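Local coordinates for Sys-1 protein (Caenorhabditis elegans, PDB 3C2G) that acts as a beta-catenin-like transcription coregulator in the Wnt signalling asymmetry pathway, binding the TCF transcription factor POP-1 directly to activate or repress target genes, at residues 575-580 with 610-615; 571-576 with 585-590; 87-92 with 99-104. All coordinates share one frame; numbering follows the deposited sequence.

Interaction 1 (575-580 with 610-615)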
loop_
_atom_site.group_PDB
_atom_site.type_symbol
_atom_site.label_atom_id
_atom_site.label_comp_id
_atom_site.label_asym_id
_atom_site.label_seq_id
_atom_site.Cartn_x
_atom_site.Cartn_y
_atom_site.Cartn_z
ATOM N N LYS A 575 -20.597 -27.922 -29.485
ATOM C CA LYS A 575 -19.873 -27.427 -30.650
ATOM C C LYS A 575 -18.567 -28.185 -30.908
ATOM O O LYS A 575 -18.156 -28.344 -32.066
ATOM C CB LYS A 575 -19.614 -25.927 -30.523
ATOM C CG LYS A 575 -20.852 -25.077 -30.741
ATOM C CD LYS A 575 -20.553 -23.612 -30.525
ATOM C CE LYS A 575 -21.791 -22.743 -30.733
ATOM N NZ LYS A 575 -22.273 -22.780 -32.144
ATOM N N ILE A 576 -17.914 -28.657 -29.847
ATOM C CA ILE A 576 -16.716 -29.482 -30.028
ATOM C C ILE A 576 -17.076 -30.823 -30.694
ATOM O O ILE A 576 -16.355 -31.303 -31.573
ATOM C CB ILE A 576 -15.929 -29.714 -28.701
ATOM C CG1 ILE A 576 -15.273 -28.424 -28.214
ATOM C CG2 ILE A 576 -14.842 -30.770 -28.885
ATOM C CD1 ILE A 576 -14.922 -28.452 -26.747
ATOM N N LEU A 577 -18.199 -31.407 -30.284
ATOM C CA LEU A 577 -18.596 -32.720 -30.783
ATOM C C LEU A 577 -19.176 -32.666 -32.190
ATOM O O LEU A 577 -19.124 -33.657 -32.914
ATOM C CB LEU A 577 -19.549 -33.412 -29.813
ATOM C CG LEU A 577 -18.927 -33.689 -28.444
ATOM C CD1 LEU A 577 -19.912 -34.342 -27.500
ATOM C CD2 LEU A 577 -17.673 -34.545 -28.581
ATOM N N GLU A 578 -19.706 -31.507 -32.581
ATOM C CA GLU A 578 -20.149 -31.286 -33.954
ATOM C C GLU A 578 -18.978 -31.405 -34.927
ATOM O O GLU A 578 -19.161 -31.849 -36.056
ATOM C CB GLU A 578 -20.829 -29.919 -34.100
ATOM C CG GLU A 578 -21.578 -29.684 -35.422
ATOM C CD GLU A 578 -22.363 -28.350 -35.436
ATOM O OE1 GLU A 578 -23.075 -28.048 -34.433
ATOM O OE2 GLU A 578 -22.275 -27.606 -36.457
ATOM N N HIS A 579 -17.780 -31.025 -34.488
ATOM C CA HIS A 579 -16.595 -31.079 -35.361
ATOM C C HIS A 579 -15.589 -32.198 -35.019
ATOM O O HIS A 579 -14.818 -32.624 -35.873
ATOM C CB HIS A 579 -15.904 -29.718 -35.437
ATOM C CG HIS A 579 -16.814 -28.601 -35.839
ATOM N ND1 HIS A 579 -17.377 -27.733 -34.927
ATOM C CD2 HIS A 579 -17.266 -28.210 -37.055
ATOM C CE1 HIS A 579 -18.140 -26.861 -35.562
ATOM N NE2 HIS A 579 -18.088 -27.126 -36.856
ATOM N N CYS A 580 -15.604 -32.679 -33.782
ATOM C CA CYS A 580 -14.780 -33.829 -33.406
ATOM C C CYS A 580 -15.660 -34.875 -32.750
ATOM O O CYS A 580 -15.612 -35.045 -31.527
ATOM C CB CYS A 580 -13.647 -33.415 -32.466
ATOM S SG CYS A 580 -12.636 -32.041 -33.092
ATOM N N ASN A 610 -30.133 -31.479 -23.918
ATOM C CA ASN A 610 -30.528 -32.624 -24.746
ATOM C C ASN A 610 -29.920 -32.636 -26.142
ATOM O O ASN A 610 -29.709 -33.710 -26.719
ATOM C CB ASN A 610 -32.049 -32.907 -24.740
ATOM C CG ASN A 610 -32.891 -31.667 -24.952
ATOM O OD1 ASN A 610 -32.786 -30.994 -25.980
ATOM N ND2 ASN A 610 -33.759 -31.371 -23.986
ATOM N N SER A 611 -29.579 -31.459 -26.660
ATOM C CA SER A 611 -28.773 -31.385 -27.882
ATOM C C SER A 611 -27.420 -32.064 -27.666
ATOM O O SER A 611 -26.952 -32.802 -28.528
ATOM C CB SER A 611 -28.560 -29.939 -28.323
ATOM O OG SER A 611 -29.772 -29.213 -28.304
ATOM N N LEU A 612 -26.806 -31.814 -26.509
ATOM C CA LEU A 612 -25.539 -32.447 -26.146
ATOM C C LEU A 612 -25.711 -33.937 -25.835
ATOM O O LEU A 612 -24.849 -34.750 -26.176
ATOM C CB LEU A 612 -24.870 -31.715 -24.973
ATOM C CG LEU A 612 -23.536 -32.229 -24.407
ATOM C CD1 LEU A 612 -22.442 -32.302 -25.463
ATOM C CD2 LEU A 612 -23.085 -31.376 -23.249
ATOM N N LEU A 613 -26.827 -34.289 -25.195
ATOM C CA LEU A 613 -27.139 -35.692 -24.864
ATOM C C LEU A 613 -27.129 -36.630 -26.084
ATOM O O LEU A 613 -26.570 -37.733 -26.026
ATOM C CB LEU A 613 -28.486 -35.779 -24.141
ATOM C CG LEU A 613 -28.843 -37.062 -23.388
ATOM C CD1 LEU A 613 -27.923 -37.288 -22.184
ATOM C CD2 LEU A 613 -30.309 -37.026 -22.947
ATOM N N SER A 614 -27.718 -36.176 -27.189
ATOM C CA SER A 614 -27.821 -36.989 -28.402
ATOM C C SER A 614 -26.474 -37.345 -29.043
ATOM O O SER A 614 -26.417 -38.192 -29.932
ATOM C CB SER A 614 -28.725 -36.304 -29.432
ATOM O OG SER A 614 -28.073 -35.191 -30.025
ATOM N N ARG A 615 -25.400 -36.700 -28.598
ATOM C CA ARG A 615 -24.066 -36.939 -29.157
ATOM C C ARG A 615 -23.444 -38.247 -28.665
ATOM O O ARG A 615 -22.617 -38.851 -29.359
ATOM C CB ARG A 615 -23.113 -35.788 -28.817
ATOM C CG ARG A 615 -23.595 -34.402 -29.202
ATOM C CD ARG A 615 -23.191 -34.019 -30.599
ATOM N NE ARG A 615 -23.513 -32.621 -30.861
ATOM C CZ ARG A 615 -23.507 -32.064 -32.066
ATOM N NH1 ARG A 615 -23.196 -32.791 -33.131
ATOM N NH2 ARG A 615 -23.812 -30.780 -32.206
#
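Arg615, just past the C-terminal helix 603-613, lays its long side chain against Leu577 and Glu578 of helix 563-579, in a mixed apolar and charged contact near the C-terminal end of the all-helical armadillo domain. The apolar half comes first along the arginine. Leu577 CD1 touches Arg615 CB at 3.8 Å and, at the same separation of 3.8 Å, Leu612 CD1, so one methyl bridges two residues of the partner segment. Leucine and arginine then slide past each other in opposite directions, bringing Arg615 CD to 3.8 Å from Leu577 CB. The bend at chi2 (-89°) carries the guanidinium to the backbone of Leu577 and Glu578, which lies over one of its faces, offset toward the rim, with Arg615 NH1 3.5 Å from Glu578 CA. Glu578 runs out with CG anti to its backbone N (chi1 -169°), and its carboxylate plane is turned 24° from that of the guanidinium. Even so, the salt bridge from Glu578 OE1 to Arg615 NH2 is long, at 3.6 Å. The stronger partner is Asp574, one helical turn earlier, whose carboxylate faces NE and NH2 and forms a salt bridge through OD1 to NE. Leu577 also packs on Arg583, Ala584, Trp587 and Phe616. With a leucine in place of Arg615, Asp574 would probably be left without its positive mate, and Glu578 without its weaker one. The general lesson is that an arginine can serve two environments at once: its methylenes extend a buried leucine contact, while its charged end is likely to balance two acidic side chains at the partly exposed margin.

Interaction 2 (571-576 with 585-590)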
loop_
_atom_site.group_PDB
_atom_site.type_symbol
_atom_site.label_atom_id
_atom_site.label_comp_id
_atom_site.label_asym_id
_atom_site.label_seq_id
_atom_site.Cartn_x
_atom_site.Cartn_y
_atom_site.Cartn_z
ATOM N N VAL A 571 -22.831 -25.618 -24.274
ATOM C CA VAL A 571 -22.760 -25.176 -25.657
ATOM C C VAL A 571 -21.400 -25.477 -26.268
ATOM O O VAL A 571 -21.330 -25.955 -27.405
ATOM C CB VAL A 571 -23.117 -23.682 -25.783
ATOM C CG1 VAL A 571 -22.805 -23.134 -27.187
ATOM C CG2 VAL A 571 -24.603 -23.468 -25.447
ATOM N N VAL A 572 -20.326 -25.212 -25.519
ATOM C CA VAL A 572 -18.983 -25.439 -26.029
ATOM C C VAL A 572 -18.764 -26.925 -26.300
ATOM O O VAL A 572 -18.156 -27.291 -27.307
ATOM C CB VAL A 572 -17.852 -24.842 -25.114
ATOM C CG1 VAL A 572 -17.520 -25.743 -23.931
ATOM C CG2 VAL A 572 -16.596 -24.604 -25.921
ATOM N N CYS A 573 -19.274 -27.767 -25.401
ATOM C CA CYS A 573 -19.158 -29.206 -25.555
ATOM C C CYS A 573 -19.856 -29.670 -26.827
ATOM O O CYS A 573 -19.282 -30.428 -27.609
ATOM C CB CYS A 573 -19.732 -29.929 -24.342
ATOM S SG CYS A 573 -18.637 -29.928 -22.925
ATOM N N ASP A 574 -21.076 -29.185 -27.036
ATOM C CA ASP A 574 -21.856 -29.548 -28.197
ATOM C C ASP A 574 -21.168 -29.120 -29.483
ATOM O O ASP A 574 -21.143 -29.874 -30.454
ATOM C CB ASP A 574 -23.260 -28.952 -28.118
ATOM C CG ASP A 574 -24.191 -29.528 -29.169
ATOM O OD1 ASP A 574 -24.546 -30.727 -29.062
ATOM O OD2 ASP A 574 -24.553 -28.782 -30.108
ATOM N N LYS A 575 -20.597 -27.922 -29.485
ATOM C CA LYS A 575 -19.873 -27.427 -30.650
ATOM C C LYS A 575 -18.567 -28.185 -30.908
ATOM O O LYS A 575 -18.156 -28.344 -32.066
ATOM C CB LYS A 575 -19.614 -25.927 -30.523
ATOM C CG LYS A 575 -20.852 -25.077 -30.741
ATOM C CD LYS A 575 -20.553 -23.612 -30.525
ATOM C CE LYS A 575 -21.791 -22.743 -30.733
ATOM N NZ LYS A 575 -22.273 -22.780 -32.144
ATOM N N ILE A 576 -17.914 -28.657 -29.847
ATOM C CA ILE A 576 -16.716 -29.482 -30.028
ATOM C C ILE A 576 -17.076 -30.823 -30.694
ATOM O O ILE A 576 -16.355 -31.303 -31.573
ATOM C CB ILE A 576 -15.929 -29.714 -28.701
ATOM C CG1 ILE A 576 -15.273 -28.424 -28.214
ATOM C CG2 ILE A 576 -14.842 -30.770 -28.885
ATOM C CD1 ILE A 576 -14.922 -28.452 -26.747
ATOM N N ASP A 585 -17.134 -40.522 -27.475
ATOM C CA ASP A 585 -16.873 -41.876 -27.003
ATOM C C ASP A 585 -15.674 -41.952 -26.061
ATOM O O ASP A 585 -15.583 -42.846 -25.214
ATOM C CB ASP A 585 -16.666 -42.796 -28.197
ATOM C CG ASP A 585 -17.830 -42.745 -29.163
ATOM O OD1 ASP A 585 -18.630 -43.714 -29.162
ATOM O OD2 ASP A 585 -17.956 -41.727 -29.896
ATOM N N ILE A 586 -14.754 -41.011 -26.219
ATOM C CA ILE A 586 -13.530 -40.988 -25.434
ATOM C C ILE A 586 -13.735 -40.338 -24.068
ATOM O O ILE A 586 -13.172 -40.806 -23.079
ATOM C CB ILE A 586 -12.411 -40.285 -26.202
ATOM C CG1 ILE A 586 -12.192 -40.996 -27.539
ATOM C CG2 ILE A 586 -11.128 -40.238 -25.378
ATOM C CD1 ILE A 586 -11.396 -40.185 -28.549
ATOM N N TRP A 587 -14.545 -39.276 -24.015
ATOM C CA TRP A 587 -14.809 -38.583 -22.756
ATOM C C TRP A 587 -15.485 -39.503 -21.759
ATOM O O TRP A 587 -16.095 -40.494 -22.132
ATOM C CB TRP A 587 -15.679 -37.343 -22.957
ATOM C CG TRP A 587 -14.989 -36.213 -23.626
ATOM C CD1 TRP A 587 -13.657 -36.064 -23.797
ATOM C CD2 TRP A 587 -15.601 -35.051 -24.188
ATOM N NE1 TRP A 587 -13.393 -34.898 -24.444
ATOM C CE2 TRP A 587 -14.570 -34.248 -24.694
ATOM C CE3 TRP A 587 -16.922 -34.610 -24.310
ATOM C CZ2 TRP A 587 -14.812 -33.022 -25.327
ATOM C CZ3 TRP A 587 -17.168 -33.379 -24.939
ATOM C CH2 TRP A 587 -16.116 -32.606 -25.437
ATOM N N THR A 588 -15.349 -39.178 -20.483
ATOM C CA THR A 588 -16.067 -39.892 -19.455
ATOM C C THR A 588 -16.921 -38.877 -18.701
ATOM O O THR A 588 -16.391 -37.986 -18.030
ATOM C CB THR A 588 -15.106 -40.664 -18.528
ATOM O OG1 THR A 588 -14.469 -41.704 -19.281
ATOM C CG2 THR A 588 -15.861 -41.296 -17.353
ATOM N N ILE A 589 -18.237 -39.012 -18.852
ATOM C CA ILE A 589 -19.198 -38.080 -18.260
ATOM C C ILE A 589 -20.053 -38.713 -17.163
ATOM O O ILE A 589 -20.114 -39.938 -17.028
ATOM C CB ILE A 589 -20.134 -37.440 -19.333
ATOM C CG1 ILE A 589 -21.081 -38.486 -19.936
ATOM C CG2 ILE A 589 -19.316 -36.732 -20.406
ATOM C CD1 ILE A 589 -22.225 -37.893 -20.749
ATOM N N ASP A 590 -20.683 -37.846 -16.370
ATOM C CA ASP A 590 -21.731 -38.226 -15.434
ATOM C C ASP A 590 -23.043 -38.069 -16.188
ATOM O O ASP A 590 -23.648 -36.995 -16.196
ATOM C CB ASP A 590 -21.691 -37.303 -14.209
ATOM C CG ASP A 590 -22.652 -37.725 -13.102
ATOM O OD1 ASP A 590 -23.688 -38.368 -13.379
ATOM O OD2 ASP A 590 -22.371 -37.383 -11.938
#
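Ile576 O is gripped by two backbone donors, Cys580 N at 2.7 Å and His579 N at a longer 3.3 Å. At the other end of the residue, Ile576 N donates to Val572 O at 2.9 Å, placing the isoleucine within helix 563-579 while its side chain reaches across to Trp587. There the branch methyl does the work: CG2 of Ile576 meets CH2, at the far corner of the Trp587 indole, at 4.1 Å, the two side chains crossing at about a right angle. One turn back, Cys573 SG approaches the neighbouring ring atom, Trp587 CZ3, at 4.3 Å. The sulfur lies 5.1 Å from the centroid of the six-membered ring of Trp587 and 50° off its normal, an oblique sulfur-aromatic contact. Trp587 is the first residue to leave helical geometry after helix 583-586, and with CG anti to its carbonyl carbon (chi1 -72°) it sends the benzo end of the indole inward to both partners. Further along, Asp590 takes the N-cap position of helix 591-598, its OD1 bonded to Met593 N. The tryptophan thus links helix 563-579 to the connection between helices 583-586 and 591-598; Cys551 of a preceding loop packs on the tryptophan and Pro552 on Cys573, while helix 515-535 lies against Val572.

Interaction 3 (87-92 with 99-104)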
loop_
_atom_site.group_PDB
_atom_site.type_symbol
_atom_site.label_atom_id
_atom_site.label_comp_id
_atom_site.label_asym_id
_atom_site.label_seq_id
_atom_site.Cartn_x
_atom_site.Cartn_y
_atom_site.Cartn_z
ATOM N N ARG A 87 21.424 8.205 27.997
ATOM C CA ARG A 87 22.441 7.168 28.047
ATOM C C ARG A 87 21.893 5.824 28.524
ATOM O O ARG A 87 22.278 4.769 28.003
ATOM C CB ARG A 87 23.638 7.645 28.870
ATOM C CG ARG A 87 24.420 8.737 28.135
ATOM C CD ARG A 87 25.547 9.353 28.950
ATOM N NE ARG A 87 26.750 9.408 28.117
ATOM C CZ ARG A 87 27.135 10.461 27.404
ATOM N NH1 ARG A 87 26.444 11.588 27.437
ATOM N NH2 ARG A 87 28.230 10.383 26.668
ATOM N N PHE A 88 20.959 5.873 29.471
ATOM C CA PHE A 88 20.241 4.684 29.934
ATOM C C PHE A 88 19.454 3.976 28.834
ATOM O O PHE A 88 19.124 2.801 28.965
ATOM C CB PHE A 88 19.256 5.060 31.045
ATOM C CG PHE A 88 19.883 5.208 32.396
ATOM C CD1 PHE A 88 21.263 5.340 32.541
ATOM C CD2 PHE A 88 19.081 5.239 33.537
ATOM C CE1 PHE A 88 21.833 5.480 33.792
ATOM C CE2 PHE A 88 19.646 5.382 34.806
ATOM C CZ PHE A 88 21.026 5.502 34.933
ATOM N N THR A 89 19.136 4.689 27.763
ATOM C CA THR A 89 18.296 4.117 26.716
ATOM C C THR A 89 19.089 3.452 25.585
ATOM O O THR A 89 18.511 2.731 24.768
ATOM C CB THR A 89 17.295 5.146 26.146
ATOM O OG1 THR A 89 18.009 6.265 25.617
ATOM C CG2 THR A 89 16.338 5.622 27.232
ATOM N N PHE A 90 20.401 3.674 25.537
ATOM C CA PHE A 90 21.222 2.993 24.533
ATOM C C PHE A 90 22.407 2.205 25.080
ATOM O O PHE A 90 22.946 1.352 24.378
ATOM C CB PHE A 90 21.667 3.942 23.406
ATOM C CG PHE A 90 22.686 4.967 23.820
ATOM C CD1 PHE A 90 24.028 4.625 23.960
ATOM C CD2 PHE A 90 22.310 6.289 24.025
ATOM C CE1 PHE A 90 24.976 5.576 24.330
ATOM C CE2 PHE A 90 23.250 7.248 24.388
ATOM C CZ PHE A 90 24.590 6.887 24.542
ATOM N N LEU A 91 22.820 2.491 26.311
ATOM C CA LEU A 91 23.957 1.788 26.905
ATOM C C LEU A 91 23.665 0.284 27.026
ATOM O O LEU A 91 22.644 -0.104 27.602
ATOM C CB LEU A 91 24.300 2.387 28.267
ATOM C CG LEU A 91 25.721 2.901 28.510
ATOM C CD1 LEU A 91 26.229 3.794 27.380
ATOM C CD2 LEU A 91 25.749 3.673 29.824
ATOM N N PRO A 92 24.550 -0.566 26.461
ATOM C CA PRO A 92 24.334 -2.016 26.479
ATOM C C PRO A 92 24.177 -2.575 27.891
ATOM O O PRO A 92 23.268 -3.376 28.129
ATOM C CB PRO A 92 25.599 -2.574 25.814
ATOM C CG PRO A 92 26.101 -1.455 24.984
ATOM C CD PRO A 92 25.798 -0.213 25.763
ATOM N N HIS A 99 13.140 -1.893 31.264
ATOM C CA HIS A 99 11.755 -1.868 31.743
ATOM C C HIS A 99 11.551 -0.875 32.884
ATOM O O HIS A 99 10.448 -0.345 33.063
ATOM C CB HIS A 99 11.261 -3.266 32.135
ATOM C CG HIS A 99 12.130 -3.958 33.130
ATOM N ND1 HIS A 99 11.772 -4.105 34.454
ATOM C CD2 HIS A 99 13.351 -4.531 33.003
ATOM C CE1 HIS A 99 12.737 -4.737 35.099
ATOM N NE2 HIS A 99 13.707 -5.003 34.241
ATOM N N GLN A 100 12.615 -0.603 33.639
ATOM C CA GLN A 100 12.558 0.401 34.708
ATOM C C GLN A 100 12.426 1.796 34.124
ATOM O O GLN A 100 11.678 2.626 34.663
ATOM C CB GLN A 100 13.773 0.317 35.637
ATOM C CG GLN A 100 13.819 -0.944 36.505
ATOM C CD GLN A 100 15.034 -1.000 37.410
ATOM O OE1 GLN A 100 15.775 -1.980 37.408
ATOM N NE2 GLN A 100 15.243 0.054 38.191
ATOM N N VAL A 101 13.145 2.048 33.026
ATOM C CA VAL A 101 12.978 3.285 32.253
ATOM C C VAL A 101 11.523 3.447 31.794
ATOM O O VAL A 101 10.902 4.481 32.038
ATOM C CB VAL A 101 13.945 3.357 31.043
ATOM C CG1 VAL A 101 13.706 4.620 30.220
ATOM C CG2 VAL A 101 15.392 3.321 31.518
ATOM N N VAL A 102 10.977 2.411 31.166
ATOM C CA VAL A 102 9.594 2.426 30.691
ATOM C C VAL A 102 8.602 2.652 31.835
ATOM O O VAL A 102 7.631 3.402 31.676
ATOM C CB VAL A 102 9.241 1.121 29.928
ATOM C CG1 VAL A 102 7.763 1.100 29.497
ATOM C CG2 VAL A 102 10.161 0.937 28.720
ATOM N N GLN A 103 8.854 2.015 32.986
ATOM C CA GLN A 103 7.946 2.116 34.137
ATOM C C GLN A 103 7.846 3.529 34.694
ATOM O O GLN A 103 6.839 3.871 35.309
ATOM C CB GLN A 103 8.337 1.141 35.253
ATOM C CG GLN A 103 7.966 -0.323 34.981
ATOM C CD GLN A 103 8.654 -1.309 35.936
ATOM O OE1 GLN A 103 9.491 -0.921 36.759
ATOM N NE2 GLN A 103 8.307 -2.592 35.816
HETATM N N MSE A 104 8.886 4.340 34.476
HETATM C CA MSE A 104 8.883 5.747 34.892
HETATM C C MSE A 104 7.793 6.542 34.198
HETATM O O MSE A 104 7.319 7.544 34.721
HETATM C CB MSE A 104 10.233 6.413 34.620
HETATM C CG MSE A 104 11.387 5.883 35.477
HETATM SE SE MSE A 104 11.056 5.997 37.423
HETATM C CE MSE A 104 10.965 7.938 37.602
#
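Val101 points its CB toward the end of helix 71-90 and there forks into two methyls that meet two successive residues, Phe88 and Thr89. The first branch, CG1, stands anti to the backbone N (chi1 177°) and comes to 4.1 Å from Thr89 CG2, methyl against methyl, the two side chains crossing at about a right angle. The second, CG2, approaches Phe88 CB at 4.3 Å; it is thus the root of the phenylalanine that it meets, and the aromatic ring is carried onward to Ile54 and Leu55 of helix 47-62. The threonine divides its branches by chemistry. Its OG1 sits between the backbone N and the carbonyl carbon (chi1 59°), bonded back to Arg86 O in its own helix, and this placing turns CG2 to the apolar side. With the CA atoms of Thr89 and Val101 7.7 Å apart, small branched side chains suffice to bridge the two backbones. Helix 134-150 adds to the same cluster, Ile147 touching both Thr89 and Val101, and Cys146 touching Thr89. The contact joins helix 71-90 to helix 98-103, next in the chain, across a short connection in the N-terminal part of the superhelical domain. As a worked case it illustrates that methyl packing can be purely van der Waals even where one partner carries a hydroxyl: the threonine satisfies its oxygen within its own helix and offers only carbon to its neighbour.

Overall arrangement
Interactions 1 and 2 form one neighbourhood, their centres about 7 Å apart, because both draw on helix 563-579 and share Lys575 and Ile576. Partners approach that helix from different directions, and the two contacts are tied together directly: Arg615 NE meets Asp574 OD1 at 2.8 Å in a salt bridge, and Leu612 CD1 packs on Cys573 CB at 3.8 Å. Interaction 3 lies across the chain's centre, its own centre about 79 Å from that of interaction 1 and about 74 Å from that of interaction 2, with nearest atoms about 67 and 64 Å away. The three contacts therefore report on helix packing near opposite ends of an elongated helical scaffold, the protein that binds POP-1.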